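Local atomic coordinates of concanavalin A-like lectin protein kinase family protein (Theobroma cacao, PDB entry 6CTH), a protein that probably catalyses phosphate transfer from ATP to protein hydroxyl groups, as a plant protein kinase linked by name to pathogenesis. Residues 60-63 and 64-68; 271-274 and 275-278. One frame throughout, in Å; residues are numbered along the deposited sequence. Where two conformers were deposited one is given.

In the fold
Contact 1 comes first along the chain and joins successive residues of helix 54-66, in its C-terminal part. This helix packs beside the mixed sheet of the N lobe and reaches F160, next to the metal ligand D159. Contact 2 follows late in the chain, in the loop between helices 256-269 and 280-287 of the C lobe. It is a local turn that closes that loop and ties it to the start of helix 186-191 through R277 and E187. The two lie in series and neither nest nor cross. Their nearest atoms are about 20 Å apart. Contact 1 belongs to the N lobe and contact 2 to the C lobe of one kinase domain.

Contact 1: 60-63 and 64-68; sequences ASEV and KIISR
The C-terminal part of helix 54-66, the C helix of the kinase N lobe, brings E62 and I66 together one turn apart. Their side chains cross at a slant. The CB of E62 points away from 64-68, but a bend at chi2 (102°) brings OE2 to the I66 methyl CD1, 3.5 Å away. E62 OE2 is hydrogen-bonded to Y91, and OE1 to the backbone N of F160. Two bonds thus fix the buried carboxylate, while the I66 methyl packs against it. At the backbone, I66 N donates to E62 O at 2.8 Å. The I66 methyl CG2 lies between its own backbone N and carbonyl carbon, which puts it beside the same oxygen, 3.0 Å from E62 O.

S61 and I65 repeat the spacing on an adjoining strip. I65 N bonds to S61 O at 3.0 Å. I65 CG1 passes 4.0 Å from S61 OG, whose stronger partner is the F160 carbonyl. K64 N donates to A60 O at 3.0 Å. S67 N reaches V63 O only in a weak bond of 3.3 Å. Further on, R68 N bonds to I65 O.

I65 and I66 both touch F160. E62 has the place of the C-helix glutamate of protein kinases. I66, four residues on and packed on F160, is consistent with the C-helix residue of their regulatory spine.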
loop_
_atom_site.group_PDB
_atom_site.type_symbol
_atom_site.label_atom_id
_atom_site.label_comp_id
_atom_site.label_asym_id
_atom_site.label_seq_id
_atom_site.Cartn_x
_atom_site.Cartn_y
_atom_site.Cartn_z
ATOM N N ALA A 60 -5.407 17.624 -5.121
ATOM C CA ALA A 60 -6.284 17.688 -6.311
ATOM C C ALA A 60 -6.435 16.321 -6.995
ATOM O O ALA A 60 -7.567 15.898 -7.364
ATOM C CB ALA A 60 -5.749 18.707 -7.295
ATOM N N SER A 61 -5.299 15.636 -7.131
ATOM C CA SER A 61 -5.256 14.267 -7.582
ATOM C C SER A 61 -6.095 13.357 -6.671
ATOM O O SER A 61 -6.862 12.531 -7.177
ATOM C CB SER A 61 -3.802 13.754 -7.675
ATOM O OG SER A 61 -3.818 12.355 -7.950
ATOM N N GLU A 62 -5.948 13.465 -5.357
ATOM C CA GLU A 62 -6.700 12.597 -4.473
ATOM C C GLU A 62 -8.196 12.792 -4.685
ATOM O O GLU A 62 -8.915 11.798 -4.881
ATOM C CB GLU A 62 -6.316 12.770 -3.015
ATOM C CG GLU A 62 -7.203 12.055 -1.971
ATOM C CD GLU A 62 -6.635 10.766 -1.392
ATOM O OE1 GLU A 62 -5.530 10.353 -1.745
ATOM O OE2 GLU A 62 -7.293 10.167 -0.516
ATOM N N VAL A 63 -8.680 14.041 -4.659
ATOM C CA VAL A 63 -10.140 14.266 -4.809
ATOM C C VAL A 63 -10.678 13.736 -6.128
ATOM O O VAL A 63 -11.768 13.102 -6.167
ATOM C CB VAL A 63 -10.517 15.742 -4.650
ATOM C CG1 VAL A 63 -11.994 15.969 -4.976
ATOM C CG2 VAL A 63 -10.235 16.146 -3.239
ATOM N N LYS A 64 -9.933 14.009 -7.198
ATOM C CA LYS A 64 -10.326 13.627 -8.557
ATOM C C LYS A 64 -10.472 12.125 -8.674
ATOM O O LYS A 64 -11.478 11.626 -9.187
ATOM C CB LYS A 64 -9.274 14.095 -9.564
ATOM C CG LYS A 64 -9.679 13.846 -11.021
ATOM C CD LYS A 64 -8.465 13.896 -11.932
ATOM C CE LYS A 64 -8.901 13.697 -13.370
ATOM N NZ LYS A 64 -7.758 13.863 -14.296
ATOM N N ILE A 65 -9.438 11.415 -8.216
ATOM C CA ILE A 65 -9.350 9.983 -8.406
ATOM C C ILE A 65 -10.286 9.259 -7.420
ATOM O O ILE A 65 -11.026 8.354 -7.794
ATOM C CB ILE A 65 -7.900 9.499 -8.217
ATOM C CG1 ILE A 65 -6.913 10.154 -9.207
ATOM C CG2 ILE A 65 -7.815 7.980 -8.313
ATOM C CD1 ILE A 65 -7.260 9.895 -10.639
ATOM N N ILE A 66 -10.174 9.585 -6.139
ATOM C CA ILE A 66 -10.891 8.803 -5.114
ATOM C C ILE A 66 -12.416 8.892 -5.258
ATOM O O ILE A 66 -13.134 7.925 -4.912
ATOM C CB ILE A 66 -10.375 9.127 -3.691
ATOM C CG1 ILE A 66 -10.650 7.969 -2.746
ATOM C CG2 ILE A 66 -11.007 10.421 -3.173
ATOM C CD1 ILE A 66 -10.070 8.164 -1.353
ATOM N N SER A 67 -12.884 10.012 -5.837
ATOM C CA SER A 67 -14.297 10.246 -6.177
ATOM C C SER A 67 -14.836 9.221 -7.178
ATOM O O SER A 67 -16.033 8.918 -7.177
ATOM C CB SER A 67 -14.528 11.685 -6.716
ATOM O OG SER A 67 -14.191 11.823 -8.110
ATOM N N ARG A 68 -13.954 8.695 -8.024
ATOM C CA ARG A 68 -14.300 7.698 -9.028
ATOM C C ARG A 68 -14.218 6.240 -8.589
ATOM O O ARG A 68 -14.395 5.366 -9.443
ATOM C CB ARG A 68 -13.364 7.808 -10.236
ATOM C CG ARG A 68 -13.485 9.128 -10.908
ATOM C CD ARG A 68 -12.447 9.279 -11.946
ATOM N NE ARG A 68 -12.532 10.644 -12.441
ATOM C CZ ARG A 68 -12.766 11.010 -13.692
ATOM N NH1 ARG A 68 -12.889 10.127 -14.652
ATOM N NH2 ARG A 68 -12.763 12.312 -13.977
#

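Contact 2: 271-274 and 275-278; sequences HPSH and NLRP
The H271 ring carries L276 on one face. L276 CB stands 3.9 Å above the ring plane, over its centre. L276 CD1 makes a CH-pi contact, 3.8 Å from the centroid of the H271 ring. H271 also meets W234 edge-to-face. The R277 guanidinium has H274 CA over one face, 3.5 Å above its plane. At its edge, NE and NH2 of R277 both donate to H271 O, at 2.7 Å and 2.9 Å. This grip is side-on, with the oxygen in the guanidinium plane, so it holds the group's rotation. R277 CG lies beside the backbone N (chi1 -62°), and from there the extended chain reaches back to H271 O.

The third nitrogen, NH1, forms a salt bridge with E187 of the sequence A185-P186-E187. This is the arginine-glutamate pair of protein kinases, joining the APE motif to the loop between helices 256-269 and 280-287.

A short 3-10 turn folds the loop. L276 N donates to S273 O at 3.1 Å, and R277 N to H274 O at 3.3 Å. A water donates to H274 O and to R277 O, bridging the two carbonyls.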
loop_
_atom_site.group_PDB
_atom_site.type_symbol
_atom_site.label_atom_id
_atom_site.label_comp_id
_atom_site.label_asym_id
_atom_site.label_seq_id
_atom_site.Cartn_x
_atom_site.Cartn_y
_atom_site.Cartn_z
ATOM N N HIS A 271 9.886 -8.727 -10.742
ATOM C CA HIS A 271 10.897 -9.009 -11.747
ATOM C C HIS A 271 11.530 -7.721 -12.252
ATOM O O HIS A 271 10.815 -6.782 -12.574
ATOM C CB HIS A 271 10.225 -9.698 -12.932
ATOM C CG HIS A 271 10.958 -10.899 -13.435
ATOM N ND1 HIS A 271 12.201 -10.820 -14.020
ATOM C CD2 HIS A 271 10.617 -12.207 -13.445
ATOM C CE1 HIS A 271 12.599 -12.031 -14.364
ATOM N NE2 HIS A 271 11.656 -12.891 -14.025
ATOM N N PRO A 272 12.861 -7.669 -12.351
ATOM C CA PRO A 272 13.483 -6.465 -12.883
ATOM C C PRO A 272 12.993 -6.061 -14.263
ATOM O O PRO A 272 12.844 -4.865 -14.531
ATOM C CB PRO A 272 14.998 -6.816 -12.910
ATOM C CG PRO A 272 15.116 -7.816 -11.816
ATOM C CD PRO A 272 13.869 -8.640 -11.872
ATOM N N SER A 273 12.659 -7.035 -15.096
ATOM C CA SER A 273 12.189 -6.773 -16.464
ATOM C C SER A 273 10.674 -6.649 -16.463
ATOM O O SER A 273 9.974 -7.605 -16.140
ATOM C CB SER A 273 12.554 -7.885 -17.423
ATOM O OG SER A 273 13.877 -8.140 -17.221
ATOM N N HIS A 274 10.180 -5.460 -16.760
ATOM C CA HIS A 274 8.745 -5.233 -16.690
ATOM C C HIS A 274 7.933 -6.163 -17.585
ATOM O O HIS A 274 6.834 -6.523 -17.234
ATOM C CB HIS A 274 8.386 -3.769 -16.972
ATOM C CG HIS A 274 8.664 -3.340 -18.368
ATOM N ND1 HIS A 274 7.736 -3.480 -19.378
ATOM C CD2 HIS A 274 9.761 -2.777 -18.924
ATOM C CE1 HIS A 274 8.284 -3.098 -20.522
ATOM N NE2 HIS A 274 9.501 -2.639 -20.268
ATOM N N ASN A 275 8.492 -6.577 -18.718
ATOM C CA ASN A 275 7.729 -7.461 -19.624
ATOM C C ASN A 275 7.512 -8.885 -19.089
ATOM O O ASN A 275 6.694 -9.616 -19.633
ATOM C CB ASN A 275 8.366 -7.484 -21.024
ATOM C CG ASN A 275 9.640 -8.275 -21.073
ATOM O OD1 ASN A 275 10.529 -8.055 -20.289
ATOM N ND2 ASN A 275 9.726 -9.210 -22.005
ATOM N N LEU A 276 8.196 -9.274 -18.019
ATOM C CA LEU A 276 8.025 -10.600 -17.443
ATOM C C LEU A 276 7.125 -10.620 -16.243
ATOM O O LEU A 276 6.920 -11.684 -15.642
ATOM C CB LEU A 276 9.412 -11.147 -17.045
ATOM C CG LEU A 276 10.468 -11.255 -18.161
ATOM C CD1 LEU A 276 11.719 -12.003 -17.650
ATOM C CD2 LEU A 276 9.927 -11.993 -19.377
ATOM N N ARG A 277 6.595 -9.451 -15.833
ATOM C CA ARG A 277 5.698 -9.406 -14.705
ATOM C C ARG A 277 4.296 -9.805 -15.131
ATOM O O ARG A 277 3.890 -9.539 -16.276
ATOM C CB ARG A 277 5.657 -7.992 -14.088
ATOM C CG ARG A 277 7.017 -7.535 -13.532
ATOM C CD ARG A 277 6.999 -6.125 -12.995
ATOM N NE ARG A 277 8.362 -5.605 -12.946
ATOM C CZ ARG A 277 8.711 -4.379 -13.282
ATOM N NH1 ARG A 277 7.805 -3.455 -13.551
ATOM N NH2 ARG A 277 9.978 -4.076 -13.329
ATOM N N PRO A 278 3.545 -10.441 -14.218
ATOM C CA PRO A 278 2.180 -10.835 -14.501
ATOM C C PRO A 278 1.213 -9.668 -14.472
ATOM O O PRO A 278 1.531 -8.624 -13.912
ATOM C CB PRO A 278 1.847 -11.755 -13.336
ATOM C CG PRO A 278 2.660 -11.199 -12.185
ATOM C CD PRO A 278 3.925 -10.760 -12.835
HETATM O O HOH W 1 4.578 -7.721 -18.187
#